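Local coordinates for YciF Bacterial Stress Response Protein (Salmonella enterica subsp. enterica serovar Typhimurium, PDB 4ERU), which is of unknown function but has a ferritin-like helix bundle that binds two magnesium ions, and probably takes part in the bacterial stress response, at residues Pro32-Ala37 with Glu87-Ile92; Glu41-Ala46 with Thr154-Ser159; Thr122-Ala127 with Lys134-Leu139. All blocks are in the same frame, centred on the assembly; numbering follows the deposited sequence. Where two conformers were deposited one is given.

In the fold
All three contacts join helices of one ferritin-like bundle. Contacts 1 and 2 lie at one end, with centres 14 Å apart. They touch where Ser44 OG lies 2.9 Å from Ala35 O, a probable hydrogen bond between the consecutive helices 9-37 and 41-66. Contact 3 is on the opposite side of the chain's centre. Its centre is 31 Å from that of contact 1 and 29 Å from that of contact 2, with which it shares helix 133-159. The magnesium ions lie between the two ends: the side chains of Leu34, Ala46 and Leu139 are each about 10 or 11 Å from one. D-malate binds at contact 1, about 12 Å from the side chain of Leu43 in contact 2.

Contact 1 of 3, residues Pro32-Ala37 with Glu87-Ile92; sequences PKLARA and EANEVI. With MLT (D-malate), chain C.
Lys33, Ala37 and Ile92 meet where helix 79-93 packs on the C-terminal end of helix 9-37 and lines the D-malate pocket. The short helical segments run in roughly the same direction, 27° apart. Ile92 CD1 is the apolar hub. It lies 3.6 Å from Ala37 CB and 3.9 Å from Leu34 CD2. Lys33 CG borders the same methyl. Deeper in, Leu34 CD2 also rests on Ala88 CB. Lys33 has CG anti to its own backbone N (chi1 164°), and its bent chain reaches across to helix 87-92. There its CE comes to 3.4 Å from Asn89 OD1.

The malate sits on the outer side of this seam. Arg36 meets one of its carboxylates edge-on: NE donates to malate O5 at 2.6 Å and NH2 to malate O4 at 3.0 Å. Both bonds are nearly straight, and together they probably hold the carboxylate's orientation. Lys33 CA lies above one guanidinium face, toward its rim. Lys33 CD lies 3.2 Å from malate O4. At the ligand's other end, Ile92 CG2 lies 3.5 Å from malate O1. Arg101 NH1, also of the pocket, hydrogen-bonds to Ala37 O. This side-on, two-pronged pairing is typical of an arginine carboxylate-binding site.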
loop_
_atom_site.group_PDB
_atom_site.type_symbol
_atom_site.label_atom_id
_atom_site.label_comp_id
_atom_site.label_asym_id
_atom_site.label_seq_id
_atom_site.Cartn_x
_atom_site.Cartn_y
_atom_site.Cartn_z
ATOM N N PRO A 32 0.762 0.547 19.826
ATOM C CA PRO A 32 1.199 1.162 21.102
ATOM C C PRO A 32 2.657 1.640 21.111
ATOM O O PRO A 32 2.966 2.721 21.622
ATOM C CB PRO A 32 1.006 0.017 22.109
ATOM C CG PRO A 32 -0.147 -0.767 21.531
ATOM C CD PRO A 32 0.217 -0.806 20.053
ATOM N N LYS A 33 3.535 0.808 20.569
ATOM C CA LYS A 33 4.929 1.159 20.441
ATOM C C LYS A 33 5.135 2.367 19.534
ATOM O O LYS A 33 5.950 3.255 19.837
ATOM C CB LYS A 33 5.723 -0.023 19.909
ATOM C CG LYS A 33 7.056 0.433 19.402
ATOM C CD LYS A 33 8.138 -0.391 19.939
ATOM C CE LYS A 33 8.495 -1.474 18.999
ATOM N NZ LYS A 33 9.969 -1.541 19.138
ATOM N N LEU A 34 4.387 2.414 18.424
ATOM C CA LEU A 34 4.477 3.570 17.540
ATOM C C LEU A 34 4.085 4.844 18.289
ATOM O O LEU A 34 4.740 5.881 18.143
ATOM C CB LEU A 34 3.610 3.394 16.267
ATOM C CG LEU A 34 3.932 2.189 15.391
ATOM C CD1 LEU A 34 3.119 2.148 14.071
ATOM C CD2 LEU A 34 5.448 2.104 15.089
ATOM N N ALA A 35 3.035 4.768 19.099
ATOM C CA ALA A 35 2.614 5.927 19.841
ATOM C C ALA A 35 3.707 6.377 20.810
ATOM O O ALA A 35 3.923 7.573 20.955
ATOM C CB ALA A 35 1.279 5.672 20.589
ATOM N N ARG A 36 4.423 5.430 21.428
ATOM C CA ARG A 36 5.472 5.786 22.431
ATOM C C ARG A 36 6.710 6.338 21.771
ATOM O O ARG A 36 7.377 7.201 22.335
ATOM C CB ARG A 36 5.917 4.556 23.233
ATOM C CG ARG A 36 4.872 3.972 24.089
ATOM C CD ARG A 36 5.469 2.961 25.074
ATOM N NE ARG A 36 6.129 1.807 24.468
ATOM C CZ ARG A 36 5.549 0.663 24.091
ATOM N NH1 ARG A 36 4.241 0.459 24.209
ATOM N NH2 ARG A 36 6.298 -0.301 23.578
ATOM N N ALA A 37 7.000 5.829 20.569
ATOM C CA ALA A 37 8.244 6.108 19.856
ATOM C C ALA A 37 8.337 7.537 19.349
ATOM O O ALA A 37 9.425 8.027 19.032
ATOM C CB ALA A 37 8.432 5.126 18.710
ATOM N N GLU A 87 9.258 -2.713 9.112
ATOM C CA GLU A 87 9.854 -1.453 8.604
ATOM C C GLU A 87 9.650 -0.276 9.546
ATOM O O GLU A 87 10.577 0.500 9.762
ATOM C CB GLU A 87 9.354 -1.107 7.200
ATOM C CG GLU A 87 9.754 -2.215 6.159
ATOM C CD GLU A 87 9.594 -1.787 4.671
ATOM O OE1 GLU A 87 9.188 -0.622 4.407
ATOM O OE2 GLU A 87 9.871 -2.614 3.765
ATOM N N ALA A 88 8.450 -0.154 10.129
ATOM C CA ALA A 88 8.206 0.895 11.121
ATOM C C ALA A 88 9.112 0.688 12.341
ATOM O O ALA A 88 9.660 1.665 12.884
ATOM C CB ALA A 88 6.740 0.933 11.533
ATOM N N ASN A 89 9.287 -0.569 12.762
ATOM C CA ASN A 89 10.180 -0.852 13.885
ATOM C C ASN A 89 11.641 -0.575 13.578
ATOM O O ASN A 89 12.362 -0.117 14.469
ATOM C CB ASN A 89 9.975 -2.272 14.460
ATOM C CG ASN A 89 8.609 -2.428 15.107
ATOM O OD1 ASN A 89 8.049 -1.458 15.638
ATOM N ND2 ASN A 89 8.041 -3.627 15.024
ATOM N N GLU A 90 12.071 -0.857 12.344
ATOM C CA GLU A 90 13.437 -0.541 11.910
ATOM C C GLU A 90 13.660 0.987 11.914
ATOM O O GLU A 90 14.728 1.471 12.268
ATOM C CB GLU A 90 13.751 -1.128 10.520
ATOM C CG GLU A 90 15.275 -1.019 10.126
ATOM C CD GLU A 90 15.586 -1.232 8.606
ATOM O OE1 GLU A 90 14.630 -1.234 7.782
ATOM O OE2 GLU A 90 16.795 -1.382 8.236
ATOM N N VAL A 91 12.640 1.740 11.525
ATOM C CA VAL A 91 12.707 3.172 11.612
ATOM C C VAL A 91 13.035 3.606 13.043
ATOM O O VAL A 91 13.912 4.446 13.249
ATOM C CB VAL A 91 11.394 3.835 11.086
ATOM C CG1 VAL A 91 11.250 5.277 11.590
ATOM C CG2 VAL A 91 11.367 3.764 9.536
ATOM N N ILE A 92 12.339 3.041 14.023
ATOM C CA ILE A 92 12.576 3.407 15.425
ATOM C C ILE A 92 14.015 3.104 15.875
ATOM O O ILE A 92 14.658 3.947 16.506
ATOM C CB ILE A 92 11.564 2.744 16.365
ATOM C CG1 ILE A 92 10.132 3.178 16.002
ATOM C CG2 ILE A 92 11.920 3.049 17.815
ATOM C CD1 ILE A 92 9.038 2.251 16.616
HETATM C C1 MLT C . 12.213 3.467 21.639
HETATM O O1 MLT C . 13.234 3.113 21.012
HETATM O O2 MLT C . 11.790 4.643 21.643
HETATM C C2 MLT C . 11.462 2.431 22.422
HETATM O O3 MLT C . 11.820 1.127 21.950
HETATM C C3 MLT C . 9.964 2.642 22.239
HETATM C C4 MLT C . 9.208 1.714 23.160
HETATM O O4 MLT C . 9.102 0.510 22.839
HETATM O O5 MLT C . 8.716 2.186 24.205
#

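Contact 2 of 3, residues Glu41-Ala46 with Thr154-Ser159; sequences EKLSQA and TDLAVS
Helices 41-46 and 154-159 run antiparallel at 165°, their axes 10.9 Å apart, and Leu43 and Leu156 have the nearest CA atoms, at 7.0 Å. Leu156 bridges this spacing. Its CB points toward the other helix, and its CG stands anti to the carbonyl carbon (chi1 -64°). The two methyls then divide the work. CD1 takes the inner side, 3.8 Å from Ala46 CB and 4.0 Å from Leu43 CD1, and it also lies against Leu43 CA, so it touches backbone as well as side chain. CD2 takes the outer side, 4.0 Å from Lys42 CB.

Lys42 extends past this outer methyl. Its chain bends near the end, at chi3 and chi4, which brings NZ back alongside Leu156 CD2. The lysine thus borders CD2 at both CB and NZ. Lys42 NZ lies 3.4 Å from Ser159 OG.

Helix 99-130 covers the inner side, with Ile106 touching both Leu43 and Leu156. The contact joins the second and last helices of the ferritin-like bundle near one end. Next to it, Ala157 and Val158 pack on Thr125 of the second subunit. The chemistry grades from apolar inside to polar outside. Cohesion across this pair therefore probably comes mainly from burying Leu156 CD1 against Leu43 and Ala46, with the exposed Lys42 and Ser159 forming a polar border.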
loop_
_atom_site.group_PDB
_atom_site.type_symbol
_atom_site.label_atom_id
_atom_site.label_comp_id
_atom_site.label_asym_id
_atom_site.label_seq_id
_atom_site.Cartn_x
_atom_site.Cartn_y
_atom_site.Cartn_z
ATOM N N GLU A 41 3.511 15.088 20.311
ATOM C CA GLU A 41 2.250 14.740 20.956
ATOM C C GLU A 41 1.103 14.489 19.977
ATOM O O GLU A 41 0.381 13.501 20.116
ATOM C CB GLU A 41 1.858 15.801 21.993
ATOM C CG GLU A 41 2.001 15.312 23.429
ATOM C CD GLU A 41 1.147 14.091 23.699
ATOM O OE1 GLU A 41 -0.080 14.140 23.438
ATOM O OE2 GLU A 41 1.703 13.078 24.168
ATOM N N LYS A 42 0.941 15.375 18.996
ATOM C CA LYS A 42 -0.088 15.210 17.971
ATOM C C LYS A 42 0.004 13.878 17.189
ATOM O O LYS A 42 -1.024 13.250 16.904
ATOM C CB LYS A 42 -0.099 16.391 16.998
ATOM C CG LYS A 42 -0.998 17.556 17.413
ATOM C CD LYS A 42 -1.166 18.552 16.263
ATOM C CE LYS A 42 0.137 19.314 15.971
ATOM N NZ LYS A 42 0.391 19.478 14.498
ATOM N N LEU A 43 1.216 13.458 16.848
ATOM C CA LEU A 43 1.409 12.194 16.145
ATOM C C LEU A 43 1.151 11.038 17.115
ATOM O O LEU A 43 0.567 10.014 16.759
ATOM C CB LEU A 43 2.817 12.095 15.555
ATOM C CG LEU A 43 3.207 10.794 14.820
ATOM C CD1 LEU A 43 2.191 10.390 13.730
ATOM C CD2 LEU A 43 4.623 10.878 14.239
ATOM N N SER A 44 1.573 11.238 18.357
ATOM C CA SER A 44 1.330 10.277 19.410
ATOM C C SER A 44 -0.192 10.070 19.546
ATOM O O SER A 44 -0.672 8.929 19.578
ATOM C CB SER A 44 1.953 10.784 20.699
ATOM O OG SER A 44 2.116 9.727 21.614
ATOM N N GLN A 45 -0.949 11.170 19.579
ATOM C CA GLN A 45 -2.397 11.077 19.669
ATOM C C GLN A 45 -3.030 10.405 18.447
ATOM O O GLN A 45 -4.012 9.706 18.589
ATOM C CB GLN A 45 -3.039 12.448 19.890
ATOM C CG GLN A 45 -2.919 12.951 21.350
ATOM C CD GLN A 45 -3.131 14.476 21.493
ATOM O OE1 GLN A 45 -3.546 15.158 20.542
ATOM N NE2 GLN A 45 -2.837 15.011 22.682
ATOM N N ALA A 46 -2.472 10.635 17.261
ATOM C CA ALA A 46 -3.015 10.063 16.036
ATOM C C ALA A 46 -2.836 8.559 16.093
ATOM O O ALA A 46 -3.735 7.822 15.706
ATOM C CB ALA A 46 -2.311 10.636 14.796
ATOM N N THR A 154 -1.120 12.679 6.271
ATOM C CA THR A 154 -0.546 13.665 5.348
ATOM C C THR A 154 -0.470 15.065 5.994
ATOM O O THR A 154 0.580 15.739 5.936
ATOM C CB THR A 154 -1.288 13.680 3.998
ATOM O OG1 THR A 154 -1.040 12.442 3.314
ATOM C CG2 THR A 154 -0.833 14.841 3.109
ATOM N N ASP A 155 -1.564 15.487 6.637
ATOM C CA ASP A 155 -1.566 16.723 7.422
ATOM C C ASP A 155 -0.398 16.794 8.392
ATOM O O ASP A 155 0.343 17.797 8.392
ATOM C CB ASP A 155 -2.893 16.921 8.170
ATOM C CG ASP A 155 -3.890 17.740 7.359
ATOM O OD1 ASP A 155 -3.603 18.066 6.176
ATOM O OD2 ASP A 155 -4.966 18.054 7.898
ATOM N N LEU A 156 -0.196 15.731 9.182
ATOM C CA LEU A 156 0.969 15.670 10.074
ATOM C C LEU A 156 2.311 15.658 9.331
ATOM O O LEU A 156 3.257 16.302 9.787
ATOM C CB LEU A 156 0.874 14.502 11.066
ATOM C CG LEU A 156 -0.292 14.593 12.070
ATOM C CD1 LEU A 156 -0.417 13.292 12.814
ATOM C CD2 LEU A 156 -0.124 15.737 13.046
ATOM N N ALA A 157 2.406 14.957 8.196
ATOM C CA ALA A 157 3.674 14.944 7.411
ATOM C C ALA A 157 4.090 16.370 6.991
ATOM O O ALA A 157 5.267 16.774 7.106
ATOM C CB ALA A 157 3.546 14.045 6.150
ATOM N N VAL A 158 3.111 17.106 6.471
ATOM C CA VAL A 158 3.296 18.470 5.994
ATOM C C VAL A 158 3.523 19.458 7.159
ATOM O O VAL A 158 4.336 20.356 7.060
ATOM C CB VAL A 158 2.103 18.894 5.087
ATOM C CG1 VAL A 158 2.151 20.373 4.796
ATOM C CG2 VAL A 158 2.118 18.083 3.784
ATOM N N SER A 159 2.814 19.255 8.259
ATOM C CA SER A 159 2.989 19.997 9.505
ATOM C C SER A 159 4.313 19.738 10.265
ATOM O O SER A 159 4.642 20.471 11.202
ATOM C CB SER A 159 1.827 19.640 10.420
ATOM O OG SER A 159 1.853 20.388 11.613
#

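Contact 3 of 3, residues Thr122-Ala127 with Lys134-Leu139; sequences TLATLA and KALKLL
Leu139 N donates to Ala135 O at 2.7 Å, a helical bond that joins two residues facing Ala127. On the partner helix, Ala127 N donates to Leu123 O at 2.8 Å. That carbonyl oxygen also has Leu139 CD1 beside it, at 3.5 Å. Leu139 spreads its two methyls along one face of the partner helix. CD1 lies 3.7 Å from Ala127 CB, and CD2 lies 3.8 Å from Leu123 CB. The Leu123 and Leu139 side chains cross at about a right angle.

Helices 99-130 and 133-159 form a helical hairpin, and this contact lies close to its turn. The segments are antiparallel at 159°, with axes only 8.7 Å apart. Alanines allow that closeness: Ala124 and Leu136 bring their CA atoms within 5.4 Å, and the methyls of Ala127 and Ala135 face each other. In this ferritin-like bundle helix 9-37 covers one flank through Phe13 on Leu123, while Ile64 of helix 41-66 touches Ala135 and Leu139.

Leu136 starts off to the side. CG anti to the backbone N (chi1 -174°) brings the branch inward, and chi2 then turns CD1 to within 3.2 Å of Ala124 O. The same methyl touches Ala124 CB.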
loop_
_atom_site.group_PDB
_atom_site.type_symbol
_atom_site.label_atom_id
_atom_site.label_comp_id
_atom_site.label_asym_id
_atom_site.label_seq_id
_atom_site.Cartn_x
_atom_site.Cartn_y
_atom_site.Cartn_z
ATOM N N THR A 122 -10.908 -3.535 -2.689
ATOM C CA THR A 122 -11.168 -4.809 -3.349
ATOM C C THR A 122 -12.312 -5.592 -2.667
ATOM O O THR A 122 -13.201 -6.104 -3.347
ATOM C CB THR A 122 -9.895 -5.710 -3.407
ATOM O OG1 THR A 122 -8.913 -5.085 -4.236
ATOM C CG2 THR A 122 -10.232 -7.069 -4.006
ATOM N N LEU A 123 -12.280 -5.696 -1.339
ATOM C CA LEU A 123 -13.368 -6.326 -0.549
ATOM C C LEU A 123 -14.759 -5.712 -0.810
ATOM O O LEU A 123 -15.750 -6.441 -0.932
ATOM C CB LEU A 123 -13.023 -6.302 0.945
ATOM C CG LEU A 123 -11.902 -7.285 1.324
ATOM C CD1 LEU A 123 -11.352 -7.093 2.757
ATOM C CD2 LEU A 123 -12.366 -8.757 1.123
ATOM N N ALA A 124 -14.838 -4.381 -0.885
ATOM C CA ALA A 124 -16.106 -3.750 -1.149
ATOM C C ALA A 124 -16.595 -4.128 -2.573
ATOM O O ALA A 124 -17.758 -4.509 -2.743
ATOM C CB ALA A 124 -16.033 -2.255 -0.964
ATOM N N THR A 125 -15.693 -4.095 -3.556
ATOM C CA THR A 125 -16.010 -4.554 -4.922
ATOM C C THR A 125 -16.562 -5.990 -4.960
ATOM O O THR A 125 -17.628 -6.251 -5.536
ATOM C CB THR A 125 -14.798 -4.382 -5.885
ATOM O OG1 THR A 125 -14.548 -2.982 -6.057
ATOM C CG2 THR A 125 -15.089 -5.011 -7.282
ATOM N N LEU A 126 -15.851 -6.919 -4.353
ATOM C CA LEU A 126 -16.275 -8.297 -4.350
ATOM C C LEU A 126 -17.552 -8.494 -3.523
ATOM O O LEU A 126 -18.370 -9.324 -3.875
ATOM C CB LEU A 126 -15.170 -9.196 -3.815
ATOM C CG LEU A 126 -13.830 -9.171 -4.548
ATOM C CD1 LEU A 126 -12.873 -10.150 -3.845
ATOM C CD2 LEU A 126 -13.969 -9.490 -6.024
ATOM N N ALA A 127 -17.704 -7.753 -2.420
ATOM C CA ALA A 127 -18.933 -7.848 -1.639
ATOM C C ALA A 127 -20.147 -7.466 -2.480
ATOM O O ALA A 127 -21.142 -8.182 -2.457
ATOM C CB ALA A 127 -18.883 -7.034 -0.344
ATOM N N LYS A 134 -24.928 -6.289 3.570
ATOM C CA LYS A 134 -24.489 -5.818 4.872
ATOM C C LYS A 134 -22.948 -5.641 4.916
ATOM O O LYS A 134 -22.456 -4.617 5.393
ATOM C CB LYS A 134 -25.019 -6.736 5.979
ATOM C CG LYS A 134 -24.823 -6.226 7.427
ATOM C CD LYS A 134 -25.321 -4.767 7.699
ATOM C CE LYS A 134 -26.861 -4.670 7.930
ATOM N NZ LYS A 134 -27.272 -3.706 9.031
ATOM N N ALA A 135 -22.201 -6.616 4.398
ATOM C CA ALA A 135 -20.751 -6.485 4.303
ATOM C C ALA A 135 -20.400 -5.199 3.532
ATOM O O ALA A 135 -19.604 -4.392 4.015
ATOM C CB ALA A 135 -20.131 -7.728 3.644
ATOM N N LEU A 136 -21.044 -4.994 2.384
ATOM C CA LEU A 136 -20.788 -3.819 1.555
ATOM C C LEU A 136 -20.809 -2.541 2.364
ATOM O O LEU A 136 -19.840 -1.795 2.331
ATOM C CB LEU A 136 -21.741 -3.688 0.352
ATOM C CG LEU A 136 -21.405 -2.546 -0.636
ATOM C CD1 LEU A 136 -19.945 -2.663 -1.210
ATOM C CD2 LEU A 136 -22.426 -2.377 -1.795
ATOM N N LYS A 137 -21.892 -2.288 3.097
ATOM C CA LYS A 137 -21.937 -1.066 3.909
ATOM C C LYS A 137 -20.872 -1.029 5.016
ATOM O O LYS A 137 -20.297 0.026 5.259
ATOM C CB LYS A 137 -23.362 -0.725 4.409
ATOM C CG LYS A 137 -23.767 -1.238 5.779
ATOM C CD LYS A 137 -25.204 -0.756 6.191
ATOM C CE LYS A 137 -25.192 0.654 6.780
ATOM N NZ LYS A 137 -24.433 0.702 8.097
ATOM N N LEU A 138 -20.597 -2.162 5.675
ATOM C CA LEU A 138 -19.528 -2.194 6.676
ATOM C C LEU A 138 -18.127 -1.925 6.069
ATOM O O LEU A 138 -17.339 -1.125 6.603
ATOM C CB LEU A 138 -19.557 -3.494 7.493
ATOM C CG LEU A 138 -20.842 -3.664 8.321
ATOM C CD1 LEU A 138 -21.026 -5.129 8.668
ATOM C CD2 LEU A 138 -20.839 -2.771 9.597
ATOM N N LEU A 139 -17.845 -2.580 4.947
ATOM C CA LEU A 139 -16.558 -2.440 4.272
ATOM C C LEU A 139 -16.359 -1.023 3.797
ATOM O O LEU A 139 -15.255 -0.477 3.956
ATOM C CB LEU A 139 -16.415 -3.429 3.115
ATOM C CG LEU A 139 -16.256 -4.891 3.556
ATOM C CD1 LEU A 139 -16.678 -5.846 2.424
ATOM C CD2 LEU A 139 -14.824 -5.258 4.112
#